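Local atomic coordinates of HTH-type transcriptional activator ampR (Citrobacter freundii, PDB entry 3KOS), a protein that regulates transcription of the AmpC beta-lactamase gene as a LysR-type DNA-binding activator, represented here by its effector-binding domain. Residues Tyr110-Val122 with Val170-Tyr182. Sequence-based numbering, arbitrary orientation.
Sequences YRRDEWALWMQTV and VQPFLTQIDLGSY. Unlike the reference sequence in segment 110-122: T121 (reference Ala), V122 (reference Ala).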
loop_
_atom_site.group_PDB
_atom_site.type_symbol
_atom_site.label_atom_id
_atom_site.label_comp_id
_atom_site.label_asym_id
_atom_site.label_seq_id
_atom_site.Cartn_x
_atom_site.Cartn_y
_atom_site.Cartn_z
ATOM N N TYR A 110 8.180 2.443 -9.126
ATOM C CA TYR A 110 9.603 2.153 -9.285
ATOM C C TYR A 110 10.066 2.091 -10.743
ATOM O O TYR A 110 11.258 1.936 -11.000
ATOM C CB TYR A 110 9.964 0.845 -8.598
ATOM C CG TYR A 110 10.204 0.947 -7.111
ATOM C CD1 TYR A 110 9.306 1.604 -6.279
ATOM C CD2 TYR A 110 11.318 0.349 -6.531
ATOM C CE1 TYR A 110 9.517 1.680 -4.904
ATOM C CE2 TYR A 110 11.539 0.414 -5.165
ATOM C CZ TYR A 110 10.635 1.080 -4.357
ATOM O OH TYR A 110 10.855 1.138 -2.998
ATOM N N ARG A 111 9.133 2.194 -11.689
ATOM C CA ARG A 111 9.500 2.326 -13.100
ATOM C C ARG A 111 9.859 3.764 -13.473
ATOM O O ARG A 111 8.999 4.657 -13.513
ATOM C CB ARG A 111 8.392 1.816 -14.010
ATOM C CG ARG A 111 8.613 2.213 -15.452
ATOM C CD ARG A 111 8.234 1.096 -16.379
ATOM N NE ARG A 111 8.674 1.368 -17.743
ATOM C CZ ARG A 111 8.409 0.566 -18.764
ATOM N NH1 ARG A 111 7.710 -0.539 -18.549
ATOM N NH2 ARG A 111 8.836 0.867 -19.986
ATOM N N ARG A 112 11.130 3.968 -13.795
ATOM C CA ARG A 112 11.699 5.312 -13.898
ATOM C C ARG A 112 11.175 6.187 -15.039
ATOM O O ARG A 112 11.265 7.412 -14.970
ATOM C CB ARG A 112 13.229 5.229 -13.972
ATOM N N ASP A 113 10.632 5.581 -16.087
ATOM C CA ASP A 113 10.289 6.369 -17.265
ATOM C C ASP A 113 8.787 6.534 -17.522
ATOM O O ASP A 113 8.391 6.931 -18.617
ATOM C CB ASP A 113 10.986 5.801 -18.510
ATOM C CG ASP A 113 10.575 4.365 -18.809
ATOM O OD1 ASP A 113 9.747 3.807 -18.058
ATOM O OD2 ASP A 113 11.082 3.794 -19.800
ATOM N N GLU A 114 7.952 6.234 -16.531
ATOM C CA GLU A 114 6.502 6.361 -16.716
ATOM C C GLU A 114 6.091 7.764 -17.170
ATOM O O GLU A 114 5.290 7.924 -18.098
ATOM C CB GLU A 114 5.761 6.004 -15.427
ATOM C CG GLU A 114 5.805 4.525 -15.084
ATOM C CD GLU A 114 5.241 4.235 -13.705
ATOM O OE1 GLU A 114 5.221 5.151 -12.857
ATOM O OE2 GLU A 114 4.826 3.085 -13.470
ATOM N N TRP A 115 6.624 8.782 -16.504
ATOM C CA TRP A 115 6.285 10.158 -16.860
ATOM C C TRP A 115 6.882 10.565 -18.208
ATOM O O TRP A 115 6.225 11.226 -19.003
ATOM C CB TRP A 115 6.677 11.135 -15.745
ATOM C CG TRP A 115 5.621 11.193 -14.687
ATOM C CD1 TRP A 115 5.693 10.692 -13.415
ATOM C CD2 TRP A 115 4.309 11.750 -14.829
ATOM N NE1 TRP A 115 4.501 10.914 -12.755
ATOM C CE2 TRP A 115 3.639 11.565 -13.602
ATOM C CE3 TRP A 115 3.637 12.385 -15.877
ATOM C CZ2 TRP A 115 2.332 12.005 -13.392
ATOM C CZ3 TRP A 115 2.342 12.825 -15.673
ATOM C CH2 TRP A 115 1.698 12.630 -14.435
ATOM N N ALA A 116 8.118 10.152 -18.465
ATOM C CA ALA A 116 8.739 10.419 -19.756
ATOM C C ALA A 116 7.874 9.834 -20.871
ATOM O O ALA A 116 7.634 10.483 -21.888
ATOM C CB ALA A 116 10.145 9.832 -19.805
ATOM N N LEU A 117 7.385 8.618 -20.665
ATOM C CA LEU A 117 6.588 7.945 -21.683
ATOM C C LEU A 117 5.219 8.587 -21.877
ATOM O O LEU A 117 4.770 8.746 -23.009
ATOM C CB LEU A 117 6.454 6.450 -21.379
ATOM C CG LEU A 117 7.791 5.701 -21.448
ATOM C CD1 LEU A 117 7.694 4.316 -20.829
ATOM C CD2 LEU A 117 8.289 5.614 -22.892
ATOM N N TRP A 118 4.546 8.963 -20.791
ATOM C CA TRP A 118 3.243 9.609 -20.953
ATOM C C TRP A 118 3.368 10.963 -21.653
ATOM O O TRP A 118 2.610 11.264 -22.578
ATOM C CB TRP A 118 2.497 9.759 -19.617
ATOM C CG TRP A 118 1.083 10.172 -19.815
ATOM C CD1 TRP A 118 0.013 9.352 -20.057
ATOM C CD2 TRP A 118 0.578 11.504 -19.828
ATOM N NE1 TRP A 118 -1.127 10.097 -20.208
ATOM C CE2 TRP A 118 -0.806 11.424 -20.079
ATOM C CE3 TRP A 118 1.161 12.765 -19.647
ATOM C CZ2 TRP A 118 -1.614 12.553 -20.151
ATOM C CZ3 TRP A 118 0.356 13.884 -19.723
ATOM C CH2 TRP A 118 -1.012 13.771 -19.973
HETATM N N MSE A 119 4.311 11.785 -21.190
HETATM C CA MSE A 119 4.570 13.079 -21.813
HETATM C C MSE A 119 4.885 12.900 -23.297
HETATM O O MSE A 119 4.336 13.600 -24.139
HETATM C CB MSE A 119 5.735 13.794 -21.117
HETATM C CG MSE A 119 5.407 14.291 -19.711
HETATM SE SE MSE A 119 3.954 15.605 -19.744
HETATM C CE MSE A 119 3.807 15.982 -17.816
ATOM N N GLN A 120 5.785 11.971 -23.599
ATOM C CA GLN A 120 6.173 11.691 -24.982
ATOM C C GLN A 120 4.940 11.363 -25.838
ATOM O O GLN A 120 4.795 11.866 -26.954
ATOM C CB GLN A 120 7.183 10.541 -25.010
ATOM C CG GLN A 120 7.607 10.083 -26.396
ATOM C CD GLN A 120 8.581 8.909 -26.365
ATOM O OE1 GLN A 120 8.213 7.778 -26.028
ATOM N NE2 GLN A 120 9.828 9.171 -26.736
ATOM N N THR A 121 4.040 10.547 -25.293
ATOM C CA THR A 121 2.820 10.136 -25.992
ATOM C C THR A 121 1.894 11.299 -26.313
ATOM O O THR A 121 1.234 11.303 -27.355
ATOM C CB THR A 121 2.047 9.075 -25.169
ATOM O OG1 THR A 121 2.864 7.908 -25.027
ATOM C CG2 THR A 121 0.740 8.697 -25.836
ATOM N N VAL A 122 1.835 12.287 -25.427
ATOM C CA VAL A 122 0.966 13.437 -25.667
ATOM C C VAL A 122 1.719 14.591 -26.331
ATOM O O VAL A 122 1.172 15.673 -26.499
ATOM C CB VAL A 122 0.256 13.946 -24.383
ATOM C CG1 VAL A 122 -0.666 12.878 -23.828
ATOM C CG2 VAL A 122 1.270 14.398 -23.329
ATOM N N VAL A 170 -9.250 12.965 -9.647
ATOM C CA VAL A 170 -9.682 13.364 -10.983
ATOM C C VAL A 170 -8.688 12.888 -12.045
ATOM O O VAL A 170 -7.487 12.842 -11.799
ATOM C CB VAL A 170 -9.775 14.910 -11.065
ATOM C CG1 VAL A 170 -9.962 15.373 -12.493
ATOM C CG2 VAL A 170 -10.905 15.418 -10.182
ATOM N N GLN A 171 -9.197 12.540 -13.223
ATOM C CA GLN A 171 -8.347 12.180 -14.354
ATOM C C GLN A 171 -8.414 13.331 -15.349
ATOM O O GLN A 171 -9.349 13.407 -16.140
ATOM C CB GLN A 171 -8.846 10.886 -15.011
ATOM C CG GLN A 171 -7.953 10.352 -16.145
ATOM C CD GLN A 171 -8.586 9.205 -16.931
ATOM O OE1 GLN A 171 -9.494 8.521 -16.448
ATOM N NE2 GLN A 171 -8.116 9.002 -18.154
ATOM N N PRO A 172 -7.433 14.239 -15.305
ATOM C CA PRO A 172 -7.582 15.447 -16.128
ATOM C C PRO A 172 -7.499 15.196 -17.633
ATOM O O PRO A 172 -8.043 15.992 -18.401
ATOM C CB PRO A 172 -6.422 16.332 -15.669
ATOM C CG PRO A 172 -5.429 15.376 -15.043
ATOM C CD PRO A 172 -6.267 14.315 -14.408
ATOM N N PHE A 173 -6.833 14.125 -18.052
ATOM C CA PHE A 173 -6.637 13.874 -19.480
ATOM C C PHE A 173 -7.072 12.484 -19.918
ATOM O O PHE A 173 -6.971 11.527 -19.164
ATOM C CB PHE A 173 -5.181 14.122 -19.866
ATOM C CG PHE A 173 -4.721 15.504 -19.548
ATOM C CD1 PHE A 173 -5.204 16.585 -20.278
ATOM C CD2 PHE A 173 -3.844 15.738 -18.499
ATOM C CE1 PHE A 173 -4.805 17.872 -19.975
ATOM C CE2 PHE A 173 -3.444 17.015 -18.200
ATOM C CZ PHE A 173 -3.926 18.088 -18.937
ATOM N N LEU A 174 -7.550 12.386 -21.155
ATOM C CA LEU A 174 -8.078 11.139 -21.683
ATOM C C LEU A 174 -6.984 10.140 -22.038
ATOM O O LEU A 174 -7.205 8.931 -21.983
ATOM C CB LEU A 174 -8.929 11.415 -22.921
ATOM C CG LEU A 174 -10.236 12.153 -22.652
ATOM C CD1 LEU A 174 -11.006 12.376 -23.954
ATOM C CD2 LEU A 174 -11.075 11.371 -21.652
ATOM N N THR A 175 -5.816 10.645 -22.423
ATOM C CA THR A 175 -4.754 9.790 -22.945
ATOM C C THR A 175 -4.200 8.834 -21.901
ATOM O O THR A 175 -3.862 9.236 -20.791
ATOM C CB THR A 175 -3.589 10.608 -23.546
ATOM O OG1 THR A 175 -4.073 11.399 -24.635
ATOM C CG2 THR A 175 -2.492 9.678 -24.054
ATOM N N GLN A 176 -4.114 7.560 -22.276
ATOM C CA GLN A 176 -3.607 6.526 -21.386
ATOM C C GLN A 176 -2.467 5.762 -22.052
ATOM O O GLN A 176 -2.431 5.645 -23.276
ATOM C CB GLN A 176 -4.712 5.533 -21.065
ATOM C CG GLN A 176 -5.967 6.135 -20.497
ATOM C CD GLN A 176 -7.039 5.095 -20.324
ATOM O OE1 GLN A 176 -7.463 4.804 -19.205
ATOM N NE2 GLN A 176 -7.472 4.504 -21.433
ATOM N N ILE A 177 -1.549 5.226 -21.250
ATOM C CA ILE A 177 -0.468 4.394 -21.779
ATOM C C ILE A 177 -0.502 2.996 -21.157
ATOM O O ILE A 177 -1.036 2.808 -20.064
ATOM C CB ILE A 177 0.923 5.026 -21.559
ATOM C CG1 ILE A 177 1.177 5.291 -20.072
ATOM C CG2 ILE A 177 1.060 6.325 -22.359
ATOM C CD1 ILE A 177 2.592 5.776 -19.756
ATOM N N ASP A 178 0.076 2.024 -21.860
ATOM C CA ASP A 178 0.135 0.642 -21.396
ATOM C C ASP A 178 1.580 0.266 -21.115
ATOM O O ASP A 178 2.386 0.148 -22.038
ATOM C CB ASP A 178 -0.457 -0.282 -22.468
ATOM C CG ASP A 178 -0.413 -1.757 -22.086
ATOM O OD1 ASP A 178 0.215 -2.130 -21.073
ATOM O OD2 ASP A 178 -1.021 -2.563 -22.823
ATOM N N LEU A 179 1.916 0.107 -19.838
ATOM C CA LEU A 179 3.245 -0.333 -19.448
ATOM C C LEU A 179 3.160 -1.674 -18.721
ATOM O O LEU A 179 4.099 -2.082 -18.036
ATOM C CB LEU A 179 3.922 0.711 -18.555
ATOM C CG LEU A 179 4.103 2.080 -19.216
ATOM C CD1 LEU A 179 4.803 3.065 -18.277
ATOM C CD2 LEU A 179 4.877 1.930 -20.516
ATOM N N GLY A 180 2.029 -2.353 -18.883
ATOM C CA GLY A 180 1.803 -3.629 -18.226
ATOM C C GLY A 180 0.327 -3.884 -17.985
ATOM O O GLY A 180 -0.500 -2.979 -18.132
ATOM N N SER A 181 -0.011 -5.125 -17.628
ATOM C CA SER A 181 -1.394 -5.504 -17.346
ATOM C C SER A 181 -1.434 -6.330 -16.071
ATOM O O SER A 181 -0.408 -6.565 -15.450
ATOM C CB SER A 181 -1.963 -6.351 -18.493
ATOM O OG SER A 181 -1.911 -5.645 -19.713
ATOM N N TYR A 182 -2.619 -6.785 -15.681
ATOM C CA TYR A 182 -2.706 -7.679 -14.531
ATOM C C TYR A 182 -2.802 -9.122 -14.995
ATOM O O TYR A 182 -3.554 -9.437 -15.925
ATOM C CB TYR A 182 -3.865 -7.292 -13.598
ATOM C CG TYR A 182 -3.589 -5.972 -12.894
ATOM C CD1 TYR A 182 -2.705 -5.906 -11.816
ATOM C CD2 TYR A 182 -4.186 -4.799 -13.327
ATOM C CE1 TYR A 182 -2.424 -4.700 -11.188
ATOM C CE2 TYR A 182 -3.912 -3.578 -12.704
ATOM C CZ TYR A 182 -3.036 -3.539 -11.632
ATOM O OH TYR A 182 -2.749 -2.331 -11.013
HETATM O O HOH W 1 5.984 -0.969 -16.152
#
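W118 and I177 form the tight centre of the contact, where helix 114-121 lies against the extended chain that leads into strand 181-187. The indole swings out from the helix with CG anti to the backbone N (chi1 -169°), and NE1 gives an almost straight hydrogen bond to T175 O (2.9 Å, 173°). T175 O lies in the indole plane, yet the donor stands above the plane of the T175 carbonyl. That oxygen also hydrogen-bonds S84 OG. I177 puts CG2 3.9 Å from W118 CD1 and turns CD1 onto the helix backbone, 3.8 Å from E114 O. Farther out on the indole, CH2 comes within 3.7 Å of F173 CD2, the two ring planes inclined at 41°. L179 spreads its branches: CD1 packs on E114 CG at 3.7 Å and CD2 on L117 CD1.

The R111 end is the loose, solvent-facing side. There L179 CD2 lies over one face of the R111 guanidinium, near its rim; NE is salt-bridged in plane to D113 OD1 (2.7 Å), and a water links R111 NH1 to L179 O. At the helix's far end, more exposed than the centre, T121 and V122 still bring methyls close against T175 CG2. Within this lobe of the periplasmic-binding-protein-like domain, I177 pairs through its backbone with M83 of strand 73-86, E114 OE2 bonds S109 of strand 106-109, and W118 also rests on P85 and on I154 of strand 153-156.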